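Local atomic coordinates of cytochrome c2 (Blastochloris viridis, PDB entry 1CO6), a protein that carries electrons on a covalently bound heme c, serving as electron donor to the oxidized bacteriochlorophyll in bacterial photosynthesis. Residues I94-I97 and K98-A102; D86-K89 and V90-I94. All coordinates share one frame; numbering follows the deposited sequence.

Interaction 1 of 2, residues I94-I97 and K98-A102; sequences IAYI and KQFNA
Ile-94 O accepts Lys-98 N at 2.9 Å, a regular i to i+4 bond close to the C-terminal end of helix 87-98. From there the pattern shifts to i+3: Gln-99 N bonds weakly to Tyr-96 O, and Phe-100 N reaches Ile-97 O at 3.2 Å from above the carbonyl plane. The chain then leaves in an extended conformation at Phe-100. The Phe-100 ring, with CG beside the residue's own backbone N (chi1 -54°), swings back against the last turn and sets the CE1 edge over one face of Tyr-96. This is a T-shaped pair, centroids 5.3 Å apart and planes at 72°, in which Phe-100 CE1 lies 3.8 Å from Tyr-96 CZ. The same edge also passes Tyr-96 O, with Phe-100 CE1 at 3.2 Å. Gln-99, extended beyond CG, brings its amide obliquely beside the tyrosine ring, where NE2 makes a weak bond to Tyr-96 O at 3.4 Å. Both aromatic side chains also touch Ile-19 in a loop. Thus a carbonyl at the helix end gathers two weak N-H bonds and has the aromatic edge beside it, and the edge-to-face contact probably limits how the phenylalanine ring can turn.

Interaction 2 of 2, residues D86-K89 and V90-I94; sequences DEQK and VSDLI
Ser-91 turns its side chain back along the helix onto Glu-87. Its CB lies 3.5 Å from Glu-87 O, and because OG stands beside its own backbone N (chi1 -61°), the hydroxyl ends 3.0 Å from that same Glu-87 O and donates to it. Ser-91 N bonds to this oxygen as well, with the two donors arriving from opposite faces of the carbonyl plane. Beyond the turn, OG is also hydrogen-bonded to Arg-64 NH2 of helix 60-68, so this hydroxyl ties its own helix to helix 60-68. The turn belongs to the start of helix 87-98, the C-terminal helix of the cytochrome c fold, and Asp-86 is its N-cap. Asp-86 OD1 accepts from Lys-89 N at 3.2 Å, on the anti side of the carboxylate and 28° out of its plane, and more weakly from Gln-88 N. A long salt bridge of 3.8 Å runs from Lys-89 NZ to Asp-86 OD2; the negative charge beside the first amides would be expected to suit the helix dipole. Behind the cap, Val-90 N bonds to Asp-86 O at 3.1 Å, and CG2 of Val-90 rests 3.4 Å from that oxygen. Leu-93 N closes the next turn on Lys-89 O at 2.7 Å, and Leu-93 CB sits close beside the same carbonyl oxygen while its side chain touches Phe-10 of helix 3-14. Asp-92 OD1 accepts a hydrogen bond from the backbone N of Asp-2.

In the fold
Interactions 2 and 1 lie near the two ends of helix 87-98, their centres 13 Å apart, and Ile-94 belongs to both. Residues 86-94 hold the start of the helix, whereas 94-102 carry its end into the loop. Heme c lies beside the stretch between: the side chains of Leu-93, from interaction 2, and Ile-97, from interaction 1, each lie about 4 Å from it. The side chain of Leu-93 is also about 4 Å from that of Cys-13, a covalent heme attachment, and the side chain of Ile-97 about 8 Å from that of the axial ligand His-17. Both residues touch Phe-10 of helix 3-14, which joins the two contacts across the packed N- and C-terminal helices of the cytochrome c fold.

Interaction 1 of 2, residues I94-I97 and K98-A102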
loop_
_atom_site.group_PDB
_atom_site.type_symbol
_atom_site.label_atom_id
_atom_site.label_comp_id
_atom_site.label_asym_id
_atom_site.label_seq_id
_atom_site.Cartn_x
_atom_site.Cartn_y
_atom_site.Cartn_z
ATOM N N ILE A 94 4.030 5.619 -5.775
ATOM C CA ILE A 94 4.912 5.865 -4.644
ATOM C C ILE A 94 4.871 7.356 -4.293
ATOM O O ILE A 94 4.684 7.655 -3.071
ATOM C CB ILE A 94 6.387 5.415 -4.865
ATOM C CG1 ILE A 94 6.496 3.891 -4.956
ATOM C CG2 ILE A 94 7.319 5.974 -3.720
ATOM C CD1 ILE A 94 7.843 3.365 -5.527
ATOM N N ALA A 95 5.007 8.226 -5.280
ATOM C CA ALA A 95 4.991 9.687 -5.011
ATOM C C ALA A 95 3.722 10.134 -4.277
ATOM O O ALA A 95 3.764 10.921 -3.296
ATOM C CB ALA A 95 5.158 10.422 -6.334
ATOM N N TYR A 96 2.582 9.583 -4.739
ATOM C CA TYR A 96 1.287 9.912 -4.144
ATOM C C TYR A 96 1.145 9.465 -2.678
ATOM O O TYR A 96 0.732 10.197 -1.781
ATOM C CB TYR A 96 0.155 9.301 -5.015
ATOM C CG TYR A 96 -1.195 9.619 -4.392
ATOM C CD1 TYR A 96 -1.745 10.909 -4.367
ATOM C CD2 TYR A 96 -1.942 8.568 -3.838
ATOM C CE1 TYR A 96 -3.012 11.171 -3.811
ATOM C CE2 TYR A 96 -3.200 8.799 -3.261
ATOM C CZ TYR A 96 -3.709 10.110 -3.258
ATOM O OH TYR A 96 -4.902 10.276 -2.640
ATOM N N ILE A 97 1.474 8.174 -2.460
ATOM C CA ILE A 97 1.334 7.612 -1.120
ATOM C C ILE A 97 2.262 8.308 -0.126
ATOM O O ILE A 97 1.859 8.477 1.035
ATOM C CB ILE A 97 1.514 6.054 -1.141
ATOM C CG1 ILE A 97 0.384 5.381 -1.973
ATOM C CG2 ILE A 97 1.556 5.456 0.305
ATOM C CD1 ILE A 97 0.664 3.844 -2.138
ATOM N N LYS A 98 3.493 8.621 -0.558
ATOM C CA LYS A 98 4.511 9.254 0.286
ATOM C C LYS A 98 4.069 10.597 0.836
ATOM O O LYS A 98 4.643 10.991 1.851
ATOM C CB LYS A 98 5.913 9.429 -0.349
ATOM C CG LYS A 98 6.858 8.310 0.160
ATOM C CD LYS A 98 8.333 8.667 0.060
ATOM C CE LYS A 98 9.150 8.346 1.303
ATOM N NZ LYS A 98 9.683 6.953 1.317
ATOM N N GLN A 99 3.130 11.283 0.239
ATOM C CA GLN A 99 2.626 12.556 0.705
ATOM C C GLN A 99 1.974 12.484 2.083
ATOM O O GLN A 99 1.985 13.507 2.791
ATOM C CB GLN A 99 1.532 13.207 -0.175
ATOM C CG GLN A 99 2.034 13.501 -1.570
ATOM C CD GLN A 99 0.909 14.095 -2.391
ATOM O OE1 GLN A 99 1.035 15.253 -2.775
ATOM N NE2 GLN A 99 -0.148 13.321 -2.647
ATOM N N PHE A 100 1.455 11.334 2.451
ATOM C CA PHE A 100 0.721 11.221 3.728
ATOM C C PHE A 100 1.425 10.762 4.981
ATOM O O PHE A 100 2.211 9.816 4.974
ATOM C CB PHE A 100 -0.539 10.326 3.466
ATOM C CG PHE A 100 -1.394 10.825 2.335
ATOM C CD1 PHE A 100 -1.098 10.448 1.040
ATOM C CD2 PHE A 100 -2.473 11.657 2.554
ATOM C CE1 PHE A 100 -1.867 10.890 -0.046
ATOM C CE2 PHE A 100 -3.236 12.114 1.470
ATOM C CZ PHE A 100 -2.954 11.724 0.154
ATOM N N ASN A 101 1.068 11.434 6.070
ATOM C CA ASN A 101 1.528 11.107 7.436
ATOM C C ASN A 101 0.589 9.983 7.917
ATOM O O ASN A 101 -0.496 9.806 7.314
ATOM C CB ASN A 101 1.492 12.359 8.339
ATOM C CG ASN A 101 2.612 13.330 7.974
ATOM O OD1 ASN A 101 3.757 12.871 7.784
ATOM N ND2 ASN A 101 2.303 14.603 7.805
ATOM N N ALA A 102 0.920 9.309 8.969
ATOM C CA ALA A 102 0.167 8.209 9.556
ATOM C C ALA A 102 -1.233 8.678 9.930
ATOM O O ALA A 102 -2.176 7.865 9.911
ATOM C CB ALA A 102 0.922 7.554 10.716
#

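Interaction 2 of 2, residues D86-K89 and V90-I94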
loop_
_atom_site.group_PDB
_atom_site.type_symbol
_atom_site.label_atom_id
_atom_site.label_comp_id
_atom_site.label_asym_id
_atom_site.label_seq_id
_atom_site.Cartn_x
_atom_site.Cartn_y
_atom_site.Cartn_z
ATOM N N ASP A 86 3.562 -1.701 -14.919
ATOM C CA ASP A 86 4.171 -0.460 -15.453
ATOM C C ASP A 86 5.008 0.258 -14.402
ATOM O O ASP A 86 4.494 0.689 -13.351
ATOM C CB ASP A 86 3.048 0.322 -16.109
ATOM C CG ASP A 86 3.557 1.523 -16.873
ATOM O OD1 ASP A 86 4.250 2.397 -16.384
ATOM O OD2 ASP A 86 3.245 1.475 -18.061
ATOM N N GLU A 87 6.271 0.453 -14.664
ATOM C CA GLU A 87 7.322 1.094 -13.901
ATOM C C GLU A 87 7.090 2.547 -13.523
ATOM O O GLU A 87 7.350 3.002 -12.391
ATOM C CB GLU A 87 8.625 0.985 -14.691
ATOM C CG GLU A 87 9.826 1.864 -14.478
ATOM C CD GLU A 87 11.089 1.398 -15.178
ATOM O OE1 GLU A 87 11.189 0.554 -16.067
ATOM O OE2 GLU A 87 12.093 1.989 -14.689
ATOM N N GLN A 88 6.625 3.280 -14.514
ATOM C CA GLN A 88 6.285 4.688 -14.379
ATOM C C GLN A 88 5.094 4.812 -13.416
ATOM O O GLN A 88 5.110 5.682 -12.530
ATOM C CB GLN A 88 6.026 5.335 -15.751
ATOM C CG GLN A 88 5.735 6.827 -15.685
ATOM C CD GLN A 88 6.785 7.679 -15.039
ATOM O OE1 GLN A 88 6.690 8.345 -13.982
ATOM N NE2 GLN A 88 7.942 7.681 -15.668
ATOM N N LYS A 89 4.087 3.944 -13.612
ATOM C CA LYS A 89 2.904 3.977 -12.729
ATOM C C LYS A 89 3.262 3.760 -11.258
ATOM O O LYS A 89 2.740 4.481 -10.389
ATOM C CB LYS A 89 1.870 2.927 -13.130
ATOM C CG LYS A 89 1.223 3.318 -14.461
ATOM C CD LYS A 89 0.004 2.409 -14.646
ATOM C CE LYS A 89 -0.870 2.940 -15.770
ATOM N NZ LYS A 89 -0.197 2.701 -17.075
ATOM N N VAL A 90 4.149 2.796 -11.036
ATOM C CA VAL A 90 4.638 2.449 -9.679
ATOM C C VAL A 90 5.334 3.673 -9.089
ATOM O O VAL A 90 5.088 4.083 -7.951
ATOM C CB VAL A 90 5.440 1.126 -9.686
ATOM C CG1 VAL A 90 6.119 0.883 -8.309
ATOM C CG2 VAL A 90 4.598 -0.093 -10.058
ATOM N N SER A 91 6.254 4.252 -9.858
ATOM C CA SER A 91 6.984 5.482 -9.453
ATOM C C SER A 91 5.989 6.582 -9.111
ATOM O O SER A 91 6.124 7.265 -8.075
ATOM C CB SER A 91 7.998 5.876 -10.528
ATOM O OG SER A 91 8.958 4.848 -10.704
ATOM N N ASP A 92 4.930 6.778 -9.878
ATOM C CA ASP A 92 3.908 7.817 -9.605
ATOM C C ASP A 92 3.125 7.497 -8.318
ATOM O O ASP A 92 2.926 8.360 -7.457
ATOM C CB ASP A 92 2.970 8.040 -10.797
ATOM C CG ASP A 92 3.756 8.704 -11.947
ATOM O OD1 ASP A 92 4.777 9.347 -11.734
ATOM O OD2 ASP A 92 3.306 8.497 -13.079
ATOM N N LEU A 93 2.739 6.200 -8.274
ATOM C CA LEU A 93 2.009 5.688 -7.101
ATOM C C LEU A 93 2.744 5.950 -5.795
ATOM O O LEU A 93 2.149 6.369 -4.779
ATOM C CB LEU A 93 1.813 4.182 -7.426
ATOM C CG LEU A 93 1.116 3.441 -6.280
ATOM C CD1 LEU A 93 -0.277 4.046 -6.107
ATOM C CD2 LEU A 93 1.088 1.952 -6.638
ATOM N N ILE A 94 4.030 5.619 -5.775
ATOM C CA ILE A 94 4.912 5.865 -4.644
ATOM C C ILE A 94 4.871 7.356 -4.293
ATOM O O ILE A 94 4.684 7.655 -3.071
ATOM C CB ILE A 94 6.387 5.415 -4.865
ATOM C CG1 ILE A 94 6.496 3.891 -4.956
ATOM C CG2 ILE A 94 7.319 5.974 -3.720
ATOM C CD1 ILE A 94 7.843 3.365 -5.527
#